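Local coordinates for phage tail sheath protein (PDB 3HXL) that probably forms, as a myovirus-type tail sheath subunit, the contractile sheath that surrounds the inner tube of a phage tail, at residues L40-G45 against P61-S66; M50-A55 against T84-R89; T135-A140 against N156-F161; I75-K80 against Y288-D293. All coordinates share one frame; numbering follows the deposited sequence.

Contact 1: residues L40-G45 against P61-S66; sequences LILSWG and PKLGYS
The indole of Trp44 lies against the end of the helix that finishes at Leu63. Its CD1 corner sits 3.4 Å from Leu63 O and 3.5 Å from Gly64 CA, both oblique to the ring. In the plane of the indole, at its edge, is a water that accepts from Trp44 NE1 at 2.9 Å. The same water makes a weak bond to Pro61 O. Two more tryptophans pack on this indole: Trp109 meets it edge-to-face, and Trp158 meets it with the planes at about 40°. The phenol of Tyr65 is met at its edge by Ser43 CB, 3.8 Å from Tyr65 OH. A second water also lies at the edge of this ring, in its plane. Trp44 CB approaches the same ring obliquely.

Trp44 CG is anti to the backbone N (chi1 -169°), which carries the indole over the helix end. Gly64 leaves the helical conformation there with positive phi, and its CA lies against Trp44 CD1. No direct hydrogen bond joins the two segments. The water beside Tyr65 bridges them instead, donating 2.9 Å bonds to both Trp44 O and Leu63 O. It satisfies two carbonyl oxygens of buried residues at once. Ser43 OG bonds elsewhere, to Asp180.

On the apolar side, Leu42 CD1 comes within 4.5 Å of Leu63 CD2. Leu63 also packs on Ile51 and Ile53 of strand 51-54, on Leu87 of strand 84-89 and on Ile75 of helix 73-78. The contact thus sets the loop after strand 35-40 against the short helix 60-63, beside the sheet edge formed by strand 51-54.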
loop_
_atom_site.group_PDB
_atom_site.type_symbol
_atom_site.label_atom_id
_atom_site.label_comp_id
_atom_site.label_asym_id
_atom_site.label_seq_id
_atom_site.Cartn_x
_atom_site.Cartn_y
_atom_site.Cartn_z
ATOM N N LEU A 40 -6.282 -2.915 7.442
ATOM C CA LEU A 40 -7.350 -3.903 7.358
ATOM C C LEU A 40 -7.756 -4.553 8.663
ATOM O O LEU A 40 -6.976 -4.649 9.611
ATOM C CB LEU A 40 -6.979 -5.040 6.393
ATOM C CG LEU A 40 -6.825 -4.762 4.897
ATOM C CD1 LEU A 40 -6.559 -6.074 4.170
ATOM C CD2 LEU A 40 -8.077 -4.100 4.362
ATOM N N ILE A 41 -8.998 -5.012 8.676
ATOM C CA ILE A 41 -9.550 -5.727 9.810
ATOM C C ILE A 41 -9.407 -7.182 9.386
ATOM O O ILE A 41 -9.998 -7.605 8.396
ATOM C CB ILE A 41 -11.020 -5.374 10.009
ATOM C CG1 ILE A 41 -11.129 -3.906 10.434
ATOM C CG2 ILE A 41 -11.644 -6.309 11.044
ATOM C CD1 ILE A 41 -12.524 -3.341 10.356
ATOM N N LEU A 42 -8.608 -7.933 10.136
ATOM C CA LEU A 42 -8.342 -9.331 9.819
ATOM C C LEU A 42 -8.804 -10.292 10.912
ATOM O O LEU A 42 -9.298 -9.868 11.957
ATOM C CB LEU A 42 -6.839 -9.503 9.574
ATOM C CG LEU A 42 -6.234 -8.604 8.489
ATOM C CD1 LEU A 42 -4.722 -8.797 8.420
ATOM C CD2 LEU A 42 -6.871 -8.944 7.153
ATOM N N SER A 43 -8.641 -11.588 10.657
ATOM C CA SER A 43 -9.035 -12.614 11.616
ATOM C C SER A 43 -7.814 -13.332 12.177
ATOM O O SER A 43 -7.936 -14.293 12.936
ATOM C CB SER A 43 -9.963 -13.633 10.948
ATOM O OG SER A 43 -11.114 -13.002 10.415
ATOM N N TRP A 44 -6.635 -12.852 11.799
ATOM C CA TRP A 44 -5.390 -13.442 12.261
ATOM C C TRP A 44 -4.235 -12.522 11.886
ATOM O O TRP A 44 -4.385 -11.648 11.030
ATOM C CB TRP A 44 -5.210 -14.819 11.608
ATOM C CG TRP A 44 -4.100 -15.655 12.176
ATOM C CD1 TRP A 44 -2.834 -15.788 11.685
ATOM C CD2 TRP A 44 -4.178 -16.508 13.325
ATOM N NE1 TRP A 44 -2.120 -16.680 12.454
ATOM C CE2 TRP A 44 -2.922 -17.134 13.467
ATOM C CE3 TRP A 44 -5.192 -16.805 14.247
ATOM C CZ2 TRP A 44 -2.648 -18.044 14.499
ATOM C CZ3 TRP A 44 -4.920 -17.711 15.273
ATOM C CH2 TRP A 44 -3.655 -18.317 15.387
ATOM N N GLY A 45 -3.092 -12.714 12.538
ATOM C CA GLY A 45 -1.924 -11.904 12.247
ATOM C C GLY A 45 -1.564 -10.911 13.333
ATOM O O GLY A 45 -2.409 -10.519 14.136
ATOM N N PRO A 61 2.391 -18.040 6.431
ATOM C CA PRO A 61 3.089 -17.931 7.718
ATOM C C PRO A 61 2.708 -16.704 8.548
ATOM O O PRO A 61 2.457 -16.812 9.749
ATOM C CB PRO A 61 4.561 -17.910 7.311
ATOM C CG PRO A 61 4.573 -18.780 6.093
ATOM C CD PRO A 61 3.354 -18.278 5.339
ATOM N N LYS A 62 2.663 -15.542 7.904
ATOM C CA LYS A 62 2.328 -14.298 8.594
ATOM C C LYS A 62 0.837 -14.055 8.820
ATOM O O LYS A 62 0.438 -13.583 9.885
ATOM C CB LYS A 62 2.888 -13.093 7.832
ATOM C CG LYS A 62 4.392 -12.912 7.892
ATOM C CD LYS A 62 4.800 -11.745 7.004
ATOM C CE LYS A 62 6.298 -11.539 6.978
ATOM N NZ LYS A 62 6.679 -10.541 5.937
ATOM N N LEU A 63 0.014 -14.376 7.831
ATOM C CA LEU A 63 -1.415 -14.117 7.948
ATOM C C LEU A 63 -2.332 -15.280 8.276
ATOM O O LEU A 63 -3.540 -15.092 8.407
ATOM C CB LEU A 63 -1.899 -13.434 6.676
ATOM C CG LEU A 63 -1.082 -12.189 6.330
ATOM C CD1 LEU A 63 -1.677 -11.564 5.092
ATOM C CD2 LEU A 63 -1.085 -11.194 7.496
ATOM N N GLY A 64 -1.769 -16.478 8.392
ATOM C CA GLY A 64 -2.567 -17.646 8.732
ATOM C C GLY A 64 -3.558 -18.103 7.677
ATOM O O GLY A 64 -4.346 -19.016 7.915
ATOM N N TYR A 65 -3.515 -17.474 6.508
ATOM C CA TYR A 65 -4.411 -17.818 5.413
ATOM C C TYR A 65 -3.610 -17.887 4.123
ATOM O O TYR A 65 -2.479 -17.409 4.060
ATOM C CB TYR A 65 -5.498 -16.752 5.265
ATOM C CG TYR A 65 -6.599 -16.813 6.293
ATOM C CD1 TYR A 65 -7.608 -17.773 6.204
ATOM C CD2 TYR A 65 -6.662 -15.884 7.328
ATOM C CE1 TYR A 65 -8.656 -17.800 7.116
ATOM C CE2 TYR A 65 -7.706 -15.902 8.246
ATOM C CZ TYR A 65 -8.699 -16.857 8.133
ATOM O OH TYR A 65 -9.743 -16.854 9.024
ATOM N N SER A 66 -4.203 -18.493 3.100
ATOM C CA SER A 66 -3.556 -18.599 1.795
ATOM C C SER A 66 -3.916 -17.339 1.008
ATOM O O SER A 66 -4.952 -16.732 1.258
ATOM C CB SER A 66 -4.072 -19.832 1.049
ATOM O OG SER A 66 -3.630 -19.820 -0.297
HETATM O O HOH W 1 -5.065 -12.669 8.429
HETATM O O HOH W 2 0.398 -18.058 12.050
#

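Contact 2: residues M50-A55 against T84-R89; sequences MITIEA and TLLLYR
Thr84 meets Glu54 in a non-hydrogen-bonded pair. Thr84 OG1 donates to Glu54 OE1 at 2.6 Å, on the syn side but 27° out of the carboxylate plane. The glutamate chain is bent at chi2 (-56°), which folds its carboxylate back beside the threonine. Thr84 CG2 also touches Thr52 CG2, 3.8 Å away, on the same face of the sheet.

Leu85 pairs with Ile53 through two backbone bonds: Leu85 N to Ile53 O at 2.9 Å and Ile53 N to Leu85 O at 3.0 Å. Leu86 lies opposite Thr52, and the two side chains run side by side, with Leu86 CD2 3.6 Å from Thr52 OG1. The bent chain of the selenomethionine Met50 crosses Leu86, bringing SE to 3.8 Å from Leu86 CB.

Leu87 and Ile51 form the second hydrogen-bonded pair. Ile51 N to Leu87 O and Leu87 N to Ile51 O are both 2.7 Å. Leu87 CD2 also reaches diagonally to Ile53 CD1, 4.1 Å away, on the face that carries Leu63 of the helix 60-63. At Tyr88, CB meets Met50 SE. Beyond it, Arg89 sends its guanidinium away to Gly45 O and Gly110 O.

The strand axes run at 148° to each other, as in a twisted antiparallel pair. Strand 84-89 is also parallel to strand 35-40 on its other edge. The pair thus lies in a mixed sheet, with strand 51-54 at an edge and helices packed on both faces.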
loop_
_atom_site.group_PDB
_atom_site.type_symbol
_atom_site.label_atom_id
_atom_site.label_comp_id
_atom_site.label_asym_id
_atom_site.label_seq_id
_atom_site.Cartn_x
_atom_site.Cartn_y
_atom_site.Cartn_z
HETATM N N MSE A 50 3.219 -2.745 11.385
HETATM C CA MSE A 50 3.307 -2.798 9.937
HETATM C C MSE A 50 3.938 -4.090 9.433
HETATM O O MSE A 50 5.037 -4.473 9.846
HETATM C CB MSE A 50 4.092 -1.600 9.411
HETATM C CG MSE A 50 3.750 -1.243 7.964
HETATM SE SE MSE A 50 1.932 -0.594 7.710
HETATM C CE MSE A 50 2.139 1.179 8.399
ATOM N N ILE A 51 3.216 -4.751 8.535
ATOM C CA ILE A 51 3.652 -6.001 7.928
ATOM C C ILE A 51 4.030 -5.700 6.488
ATOM O O ILE A 51 3.270 -5.066 5.755
ATOM C CB ILE A 51 2.515 -7.035 7.945
ATOM C CG1 ILE A 51 2.109 -7.315 9.394
ATOM C CG2 ILE A 51 2.951 -8.324 7.249
ATOM C CD1 ILE A 51 0.894 -8.206 9.528
ATOM N N THR A 52 5.208 -6.150 6.084
ATOM C CA THR A 52 5.678 -5.907 4.734
ATOM C C THR A 52 5.552 -7.186 3.920
ATOM O O THR A 52 6.046 -8.237 4.320
ATOM C CB THR A 52 7.139 -5.432 4.741
ATOM O OG1 THR A 52 7.229 -4.194 5.451
ATOM C CG2 THR A 52 7.640 -5.229 3.319
ATOM N N ILE A 53 4.860 -7.091 2.791
ATOM C CA ILE A 53 4.663 -8.238 1.920
ATOM C C ILE A 53 5.071 -7.872 0.504
ATOM O O ILE A 53 4.563 -6.907 -0.069
ATOM C CB ILE A 53 3.190 -8.681 1.912
ATOM C CG1 ILE A 53 2.748 -9.009 3.338
ATOM C CG2 ILE A 53 3.012 -9.888 0.986
ATOM C CD1 ILE A 53 1.297 -9.387 3.470
ATOM N N GLU A 54 6.007 -8.631 -0.051
ATOM C CA GLU A 54 6.456 -8.385 -1.415
ATOM C C GLU A 54 5.569 -9.235 -2.318
ATOM O O GLU A 54 5.132 -10.317 -1.928
ATOM C CB GLU A 54 7.923 -8.803 -1.590
ATOM C CG GLU A 54 8.917 -8.193 -0.603
ATOM C CD GLU A 54 8.894 -6.673 -0.573
ATOM O OE1 GLU A 54 8.882 -6.045 -1.655
ATOM O OE2 GLU A 54 8.900 -6.101 0.541
ATOM N N ALA A 55 5.287 -8.745 -3.519
ATOM C CA ALA A 55 4.453 -9.501 -4.443
ATOM C C ALA A 55 5.077 -10.883 -4.614
ATOM O O ALA A 55 6.295 -11.007 -4.730
ATOM C CB ALA A 55 4.371 -8.784 -5.790
ATOM N N THR A 84 5.160 -3.873 -3.462
ATOM C CA THR A 84 5.252 -4.034 -2.020
ATOM C C THR A 84 4.008 -3.496 -1.319
ATOM O O THR A 84 3.498 -2.425 -1.658
ATOM C CB THR A 84 6.487 -3.302 -1.451
ATOM O OG1 THR A 84 7.667 -3.770 -2.113
ATOM C CG2 THR A 84 6.618 -3.562 0.038
ATOM N N LEU A 85 3.520 -4.257 -0.344
ATOM C CA LEU A 85 2.357 -3.858 0.425
ATOM C C LEU A 85 2.730 -3.686 1.886
ATOM O O LEU A 85 3.350 -4.565 2.487
ATOM C CB LEU A 85 1.247 -4.912 0.327
ATOM C CG LEU A 85 0.066 -4.740 1.301
ATOM C CD1 LEU A 85 -0.692 -3.467 0.951
ATOM C CD2 LEU A 85 -0.870 -5.945 1.226
ATOM N N LEU A 86 2.371 -2.538 2.447
ATOM C CA LEU A 86 2.609 -2.277 3.852
ATOM C C LEU A 86 1.218 -2.468 4.455
ATOM O O LEU A 86 0.331 -1.623 4.302
ATOM C CB LEU A 86 3.130 -0.849 4.061
ATOM C CG LEU A 86 4.447 -0.532 3.346
ATOM C CD1 LEU A 86 4.863 0.904 3.654
ATOM C CD2 LEU A 86 5.540 -1.503 3.774
ATOM N N LEU A 87 1.039 -3.614 5.105
ATOM C CA LEU A 87 -0.225 -4.003 5.713
ATOM C C LEU A 87 -0.273 -3.748 7.207
ATOM O O LEU A 87 0.680 -4.039 7.929
ATOM C CB LEU A 87 -0.475 -5.492 5.448
ATOM C CG LEU A 87 -1.699 -6.153 6.090
ATOM C CD1 LEU A 87 -2.981 -5.555 5.527
ATOM C CD2 LEU A 87 -1.644 -7.657 5.818
ATOM N N TYR A 88 -1.399 -3.221 7.670
ATOM C CA TYR A 88 -1.568 -2.927 9.086
ATOM C C TYR A 88 -2.874 -3.545 9.575
ATOM O O TYR A 88 -3.945 -3.199 9.085
ATOM C CB TYR A 88 -1.602 -1.414 9.277
ATOM C CG TYR A 88 -1.539 -0.951 10.714
ATOM C CD1 TYR A 88 -0.315 -0.755 11.350
ATOM C CD2 TYR A 88 -2.706 -0.674 11.423
ATOM C CE1 TYR A 88 -0.253 -0.279 12.661
ATOM C CE2 TYR A 88 -2.659 -0.203 12.733
ATOM C CZ TYR A 88 -1.432 -0.005 13.342
ATOM O OH TYR A 88 -1.380 0.487 14.623
ATOM N N ARG A 89 -2.792 -4.476 10.521
ATOM C CA ARG A 89 -4.003 -5.088 11.049
ATOM C C ARG A 89 -4.532 -4.195 12.173
ATOM O O ARG A 89 -3.878 -4.013 13.194
ATOM C CB ARG A 89 -3.737 -6.492 11.588
ATOM C CG ARG A 89 -5.015 -7.165 12.054
ATOM C CD ARG A 89 -4.769 -8.454 12.826
ATOM N NE ARG A 89 -6.035 -9.022 13.266
ATOM C CZ ARG A 89 -6.156 -10.109 14.019
ATOM N NH1 ARG A 89 -5.077 -10.767 14.428
ATOM N NH2 ARG A 89 -7.365 -10.539 14.358
#

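Contact 3: residues T135-A140 against N156-F161; sequences TLVDGA and NDWVIF
This contact lies inside the beta-sandwich domain, between strand 131-137 of one sheet and the start of strand 159-162 of the other. Val137, at the start of a type I' turn, covers the indole of Trp158 in a CH-pi contact. Val137 CG2 stands 3.8 Å from the centroid of the six-membered ring, only 14° off the ring normal. The second methyl, CG1, is anti to the backbone N and lies over the outer rim of the same ring, 4.0 Å from Trp158 CH2.

Both branches of Thr135 touch the other segment. Its CG2 lies 4.2 Å from Trp158 CB. Its OG1 receives a weak bond from Asn156 ND2, 3.1 Å long and bent to 126° at the hydrogen. Val159 CG2 meets the same hydroxyl tip to tip.

Asn156 turns its other amide atom onto its own chain. Asn156 OD1 accepts from Trp158 N at 2.6 Å and from Val159 N at 2.7 Å. The first bond forms an Asx turn, and its donor lies in the carbonyl plane. The second comes from a donor tilted 30° from that plane.

One amide therefore fixes the turn before the strand and meets the facing threonine. Asn156 ND2 also bonds Asp143, which should further limit rotation of the amide. Across the sheets, the contact is largely apolar, and the weak, bent Thr135 bond probably contributes little.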
loop_
_atom_site.group_PDB
_atom_site.type_symbol
_atom_site.label_atom_id
_atom_site.label_comp_id
_atom_site.label_asym_id
_atom_site.label_seq_id
_atom_site.Cartn_x
_atom_site.Cartn_y
_atom_site.Cartn_z
ATOM N N THR A 135 -1.355 -30.324 16.083
ATOM C CA THR A 135 -2.130 -29.104 15.933
ATOM C C THR A 135 -2.770 -29.153 14.552
ATOM O O THR A 135 -2.075 -29.222 13.535
ATOM C CB THR A 135 -1.230 -27.850 16.037
ATOM O OG1 THR A 135 -0.527 -27.874 17.283
ATOM C CG2 THR A 135 -2.067 -26.581 15.963
ATOM N N LEU A 136 -4.098 -29.139 14.525
ATOM C CA LEU A 136 -4.834 -29.185 13.272
ATOM C C LEU A 136 -5.487 -27.855 12.951
ATOM O O LEU A 136 -5.983 -27.158 13.838
ATOM C CB LEU A 136 -5.917 -30.267 13.318
ATOM C CG LEU A 136 -5.511 -31.726 13.071
ATOM C CD1 LEU A 136 -4.459 -32.164 14.064
ATOM C CD2 LEU A 136 -6.748 -32.601 13.172
ATOM N N VAL A 137 -5.477 -27.519 11.670
ATOM C CA VAL A 137 -6.085 -26.292 11.173
ATOM C C VAL A 137 -6.975 -26.710 10.013
ATOM O O VAL A 137 -6.484 -27.195 8.991
ATOM C CB VAL A 137 -5.021 -25.301 10.670
ATOM C CG1 VAL A 137 -5.695 -24.059 10.110
ATOM C CG2 VAL A 137 -4.085 -24.926 11.810
ATOM N N ASP A 138 -8.280 -26.518 10.175
ATOM C CA ASP A 138 -9.249 -26.916 9.161
ATOM C C ASP A 138 -9.107 -28.410 8.896
ATOM O O ASP A 138 -9.217 -28.861 7.756
ATOM C CB ASP A 138 -9.045 -26.147 7.851
ATOM C CG ASP A 138 -9.469 -24.694 7.949
ATOM O OD1 ASP A 138 -10.457 -24.403 8.656
ATOM O OD2 ASP A 138 -8.825 -23.846 7.303
ATOM N N GLY A 139 -8.837 -29.171 9.955
ATOM C CA GLY A 139 -8.692 -30.611 9.823
ATOM C C GLY A 139 -7.329 -31.102 9.372
ATOM O O GLY A 139 -7.040 -32.292 9.468
ATOM N N ALA A 140 -6.489 -30.200 8.881
ATOM C CA ALA A 140 -5.162 -30.579 8.418
ATOM C C ALA A 140 -4.112 -30.419 9.518
ATOM O O ALA A 140 -4.026 -29.373 10.165
ATOM C CB ALA A 140 -4.778 -29.742 7.205
ATOM N N ASN A 156 4.332 -23.367 18.465
ATOM C CA ASN A 156 4.471 -23.494 17.017
ATOM C C ASN A 156 3.942 -22.221 16.363
ATOM O O ASN A 156 3.674 -21.239 17.053
ATOM C CB ASN A 156 3.734 -24.735 16.493
ATOM C CG ASN A 156 2.276 -24.781 16.907
ATOM O OD1 ASN A 156 1.516 -23.843 16.677
ATOM N ND2 ASN A 156 1.875 -25.896 17.506
ATOM N N ASP A 157 3.791 -22.223 15.042
ATOM C CA ASP A 157 3.317 -21.022 14.362
ATOM C C ASP A 157 1.827 -20.758 14.563
ATOM O O ASP A 157 1.310 -19.729 14.122
ATOM C CB ASP A 157 3.619 -21.091 12.860
ATOM C CG ASP A 157 5.089 -21.317 12.565
ATOM O OD1 ASP A 157 5.946 -20.754 13.279
ATOM O OD2 ASP A 157 5.388 -22.051 11.598
ATOM N N TRP A 158 1.135 -21.667 15.240
ATOM C CA TRP A 158 -0.300 -21.497 15.449
ATOM C C TRP A 158 -0.772 -21.315 16.882
ATOM O O TRP A 158 -1.715 -20.564 17.132
ATOM C CB TRP A 158 -1.052 -22.672 14.841
ATOM C CG TRP A 158 -0.940 -22.730 13.368
ATOM C CD1 TRP A 158 -0.014 -23.415 12.636
ATOM C CD2 TRP A 158 -1.789 -22.066 12.431
ATOM N NE1 TRP A 158 -0.241 -23.225 11.290
ATOM C CE2 TRP A 158 -1.326 -22.403 11.138
ATOM C CE3 TRP A 158 -2.903 -21.227 12.558
ATOM C CZ2 TRP A 158 -1.937 -21.919 9.976
ATOM C CZ3 TRP A 158 -3.511 -20.747 11.403
ATOM C CH2 TRP A 158 -3.026 -21.099 10.128
ATOM N N VAL A 159 -0.137 -22.011 17.821
ATOM C CA VAL A 159 -0.546 -21.910 19.216
ATOM C C VAL A 159 0.593 -21.882 20.223
ATOM O O VAL A 159 1.744 -22.199 19.909
ATOM C CB VAL A 159 -1.474 -23.078 19.617
ATOM C CG1 VAL A 159 -2.700 -23.104 18.721
ATOM C CG2 VAL A 159 -0.719 -24.397 19.533
ATOM N N ILE A 160 0.237 -21.496 21.444
ATOM C CA ILE A 160 1.163 -21.427 22.564
ATOM C C ILE A 160 0.635 -22.418 23.597
ATOM O O ILE A 160 -0.556 -22.416 23.908
ATOM C CB ILE A 160 1.187 -20.015 23.205
ATOM C CG1 ILE A 160 1.654 -18.973 22.182
ATOM C CG2 ILE A 160 2.092 -20.017 24.426
ATOM C CD1 ILE A 160 3.080 -19.166 21.705
ATOM N N PHE A 161 1.515 -23.266 24.114
ATOM C CA PHE A 161 1.118 -24.255 25.110
ATOM C C PHE A 161 1.387 -23.723 26.510
ATOM O O PHE A 161 2.432 -23.121 26.763
ATOM C CB PHE A 161 1.895 -25.554 24.896
ATOM C CG PHE A 161 1.645 -26.196 23.565
ATOM C CD1 PHE A 161 0.453 -26.863 23.315
ATOM C CD2 PHE A 161 2.596 -26.117 22.554
ATOM C CE1 PHE A 161 0.213 -27.449 22.075
ATOM C CE2 PHE A 161 2.367 -26.699 21.308
ATOM C CZ PHE A 161 1.175 -27.365 21.067
#

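Contact 4: residues I75-K80 against Y288-D293; sequences INEALK and YDEAVD
Lys80 reaches across to the turn at 288-291 with an extended chain. Its CB passes 4.2 Å from Asp289 OD1. Further out, CD lies 4.0 Å from Asp289 CB, as the two side chains slide past each other in opposite directions. CE comes near Glu290 OE1. The ammonium at the tip then meets three residues. Lys80 NZ donates to Glu290 OE1 at 2.6 Å in a salt bridge, on the anti side of the carboxylate and 17° out of its plane. It also donates to Asp289 O at 2.9 Å, from above the carbonyl plane. Within its own segment it is salt-bridged to Glu77, with OE1 2.8 Å from NZ and a weak bond to OE2.

Glu77 is bent at chi2 (-53°), and this swings its carboxylate toward both the lysine and Tyr288. Tyr288 OH donates to Glu77 OE1 at 2.7 Å. The carboxylate and phenol planes are nearly coplanar, 9° apart, and OE1 lies at the ring edge. The hydroxyl uses the anti lone pair of OE1 and the lysine the syn one. Glu77 OE2 is salt-bridged to Arg73, while Trp269 stacks on the Tyr288 ring. The carboxylate of Asp289 turns to Trp269 and Arg81.

The type II turn from Tyr288 to Ala291 presents the phenol, a carbonyl and a carboxylate to one lysine-glutamate pair. Glu77 OE2 and Glu290 OE1 are only 4.1 Å apart. The ammonium between these two carboxylates probably offsets their repulsion. The network ties helix 73-78 to the subtilisin-like region. Partial burial may strengthen the pairing, at some solvation cost.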
loop_
_atom_site.group_PDB
_atom_site.type_symbol
_atom_site.label_atom_id
_atom_site.label_comp_id
_atom_site.label_asym_id
_atom_site.label_seq_id
_atom_site.Cartn_x
_atom_site.Cartn_y
_atom_site.Cartn_z
ATOM N N ILE A 75 -5.658 -8.144 -0.070
ATOM C CA ILE A 75 -4.209 -8.212 -0.140
ATOM C C ILE A 75 -3.836 -8.705 -1.542
ATOM O O ILE A 75 -2.918 -8.190 -2.176
ATOM C CB ILE A 75 -3.667 -9.165 0.949
ATOM C CG1 ILE A 75 -3.918 -8.537 2.327
ATOM C CG2 ILE A 75 -2.174 -9.422 0.747
ATOM C CD1 ILE A 75 -3.577 -9.429 3.492
ATOM N N ASN A 76 -4.581 -9.694 -2.020
ATOM C CA ASN A 76 -4.358 -10.258 -3.345
ATOM C C ASN A 76 -4.540 -9.161 -4.402
ATOM O O ASN A 76 -3.687 -8.982 -5.269
ATOM C CB ASN A 76 -5.338 -11.422 -3.576
ATOM C CG ASN A 76 -5.185 -12.063 -4.952
ATOM O OD1 ASN A 76 -5.967 -11.794 -5.872
ATOM N ND2 ASN A 76 -4.175 -12.901 -5.098
ATOM N N GLU A 77 -5.631 -8.406 -4.310
ATOM C CA GLU A 77 -5.902 -7.347 -5.276
ATOM C C GLU A 77 -4.866 -6.222 -5.280
ATOM O O GLU A 77 -4.456 -5.760 -6.341
ATOM C CB GLU A 77 -7.301 -6.765 -5.041
ATOM C CG GLU A 77 -8.410 -7.805 -5.154
ATOM C CD GLU A 77 -8.352 -8.573 -6.471
ATOM O OE1 GLU A 77 -8.631 -7.971 -7.530
ATOM O OE2 GLU A 77 -8.017 -9.778 -6.445
ATOM N N ALA A 78 -4.445 -5.784 -4.098
ATOM C CA ALA A 78 -3.462 -4.714 -3.995
ATOM C C ALA A 78 -2.138 -5.120 -4.629
ATOM O O ALA A 78 -1.439 -4.293 -5.208
ATOM C CB ALA A 78 -3.231 -4.347 -2.535
ATOM N N LEU A 79 -1.792 -6.392 -4.509
ATOM C CA LEU A 79 -0.534 -6.860 -5.062
ATOM C C LEU A 79 -0.599 -7.282 -6.526
ATOM O O LEU A 79 0.363 -7.841 -7.050
ATOM C CB LEU A 79 0.033 -7.980 -4.182
ATOM C CG LEU A 79 0.604 -7.401 -2.868
ATOM C CD1 LEU A 79 0.915 -8.508 -1.878
ATOM C CD2 LEU A 79 1.853 -6.582 -3.175
ATOM N N LYS A 80 -1.721 -7.014 -7.192
ATOM C CA LYS A 80 -1.821 -7.345 -8.610
ATOM C C LYS A 80 -0.925 -6.382 -9.387
ATOM O O LYS A 80 -0.291 -6.769 -10.368
ATOM C CB LYS A 80 -3.276 -7.245 -9.106
ATOM C CG LYS A 80 -4.079 -8.518 -8.868
ATOM C CD LYS A 80 -5.539 -8.399 -9.282
ATOM C CE LYS A 80 -6.231 -9.759 -9.181
ATOM N NZ LYS A 80 -7.689 -9.692 -9.512
ATOM N N TYR A 288 -8.990 -3.668 -15.320
ATOM C CA TYR A 288 -8.797 -4.130 -13.952
ATOM C C TYR A 288 -8.466 -5.614 -14.093
ATOM O O TYR A 288 -9.304 -6.393 -14.538
ATOM C CB TYR A 288 -10.097 -3.960 -13.164
ATOM C CG TYR A 288 -10.038 -4.415 -11.723
ATOM C CD1 TYR A 288 -9.735 -5.737 -11.392
ATOM C CD2 TYR A 288 -10.296 -3.524 -10.684
ATOM C CE1 TYR A 288 -9.689 -6.157 -10.063
ATOM C CE2 TYR A 288 -10.253 -3.931 -9.355
ATOM C CZ TYR A 288 -9.948 -5.244 -9.049
ATOM O OH TYR A 288 -9.876 -5.630 -7.727
ATOM N N ASP A 289 -7.259 -6.007 -13.705
ATOM C CA ASP A 289 -6.835 -7.399 -13.832
ATOM C C ASP A 289 -7.815 -8.427 -13.272
ATOM O O ASP A 289 -8.179 -8.375 -12.096
ATOM C CB ASP A 289 -5.471 -7.593 -13.166
ATOM C CG ASP A 289 -4.456 -6.574 -13.624
ATOM O OD1 ASP A 289 -4.149 -5.644 -12.850
ATOM O OD2 ASP A 289 -3.970 -6.701 -14.767
ATOM N N GLU A 290 -8.233 -9.357 -14.130
ATOM C CA GLU A 290 -9.160 -10.448 -13.752
ATOM C C GLU A 290 -10.647 -10.075 -13.850
ATOM O O GLU A 290 -11.508 -10.941 -13.706
ATOM C CB GLU A 290 -8.825 -11.012 -12.348
ATOM C CG GLU A 290 -9.657 -12.230 -11.902
ATOM C CD GLU A 290 -9.279 -12.764 -10.521
ATOM O OE1 GLU A 290 -8.472 -12.116 -9.825
ATOM O OE2 GLU A 290 -9.796 -13.842 -10.141
ATOM N N ALA A 291 -10.944 -8.806 -14.116
ATOM C CA ALA A 291 -12.331 -8.360 -14.199
ATOM C C ALA A 291 -12.955 -8.530 -15.577
ATOM O O ALA A 291 -12.302 -8.318 -16.596
ATOM C CB ALA A 291 -12.426 -6.907 -13.772
ATOM N N VAL A 292 -14.233 -8.893 -15.604
ATOM C CA VAL A 292 -14.916 -9.074 -16.876
ATOM C C VAL A 292 -16.146 -8.187 -17.044
ATOM O O VAL A 292 -16.772 -8.179 -18.104
ATOM C CB VAL A 292 -15.307 -10.558 -17.089
ATOM C CG1 VAL A 292 -14.046 -11.420 -17.057
ATOM C CG2 VAL A 292 -16.287 -11.018 -16.006
ATOM N N ASP A 293 -16.483 -7.426 -16.011
ATOM C CA ASP A 293 -17.639 -6.539 -16.077
ATOM C C ASP A 293 -17.488 -5.532 -14.936
ATOM O O ASP A 293 -16.570 -5.648 -14.125
ATOM C CB ASP A 293 -18.927 -7.365 -15.902
ATOM C CG ASP A 293 -20.157 -6.687 -16.500
ATOM O OD1 ASP A 293 -20.095 -5.482 -16.816
ATOM O OD2 ASP A 293 -21.199 -7.367 -16.643
#

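How the contacts relate
From the N terminus, strand 35-40 leads into the loop that contact 1 closes against helix 60-63. Contact 2 starts within that loop, at strand 51-54, and closes later at strand 84-89, so the two cross. Contact 4 starts at helix 73-78, before contact 2 closes, and crosses it as well. It closes only at 288-293, and the whole of contact 3 falls within its span. Ile75 meets both Leu40 and Leu85, joining contacts 1, 2 and 4 around one core. Gly64 O packs on Trp158, which links contact 1 to the beta-sandwich of contact 3. Contact 4 brings in the subtilisin-like region; its centre is about 31 Å from that of contact 3.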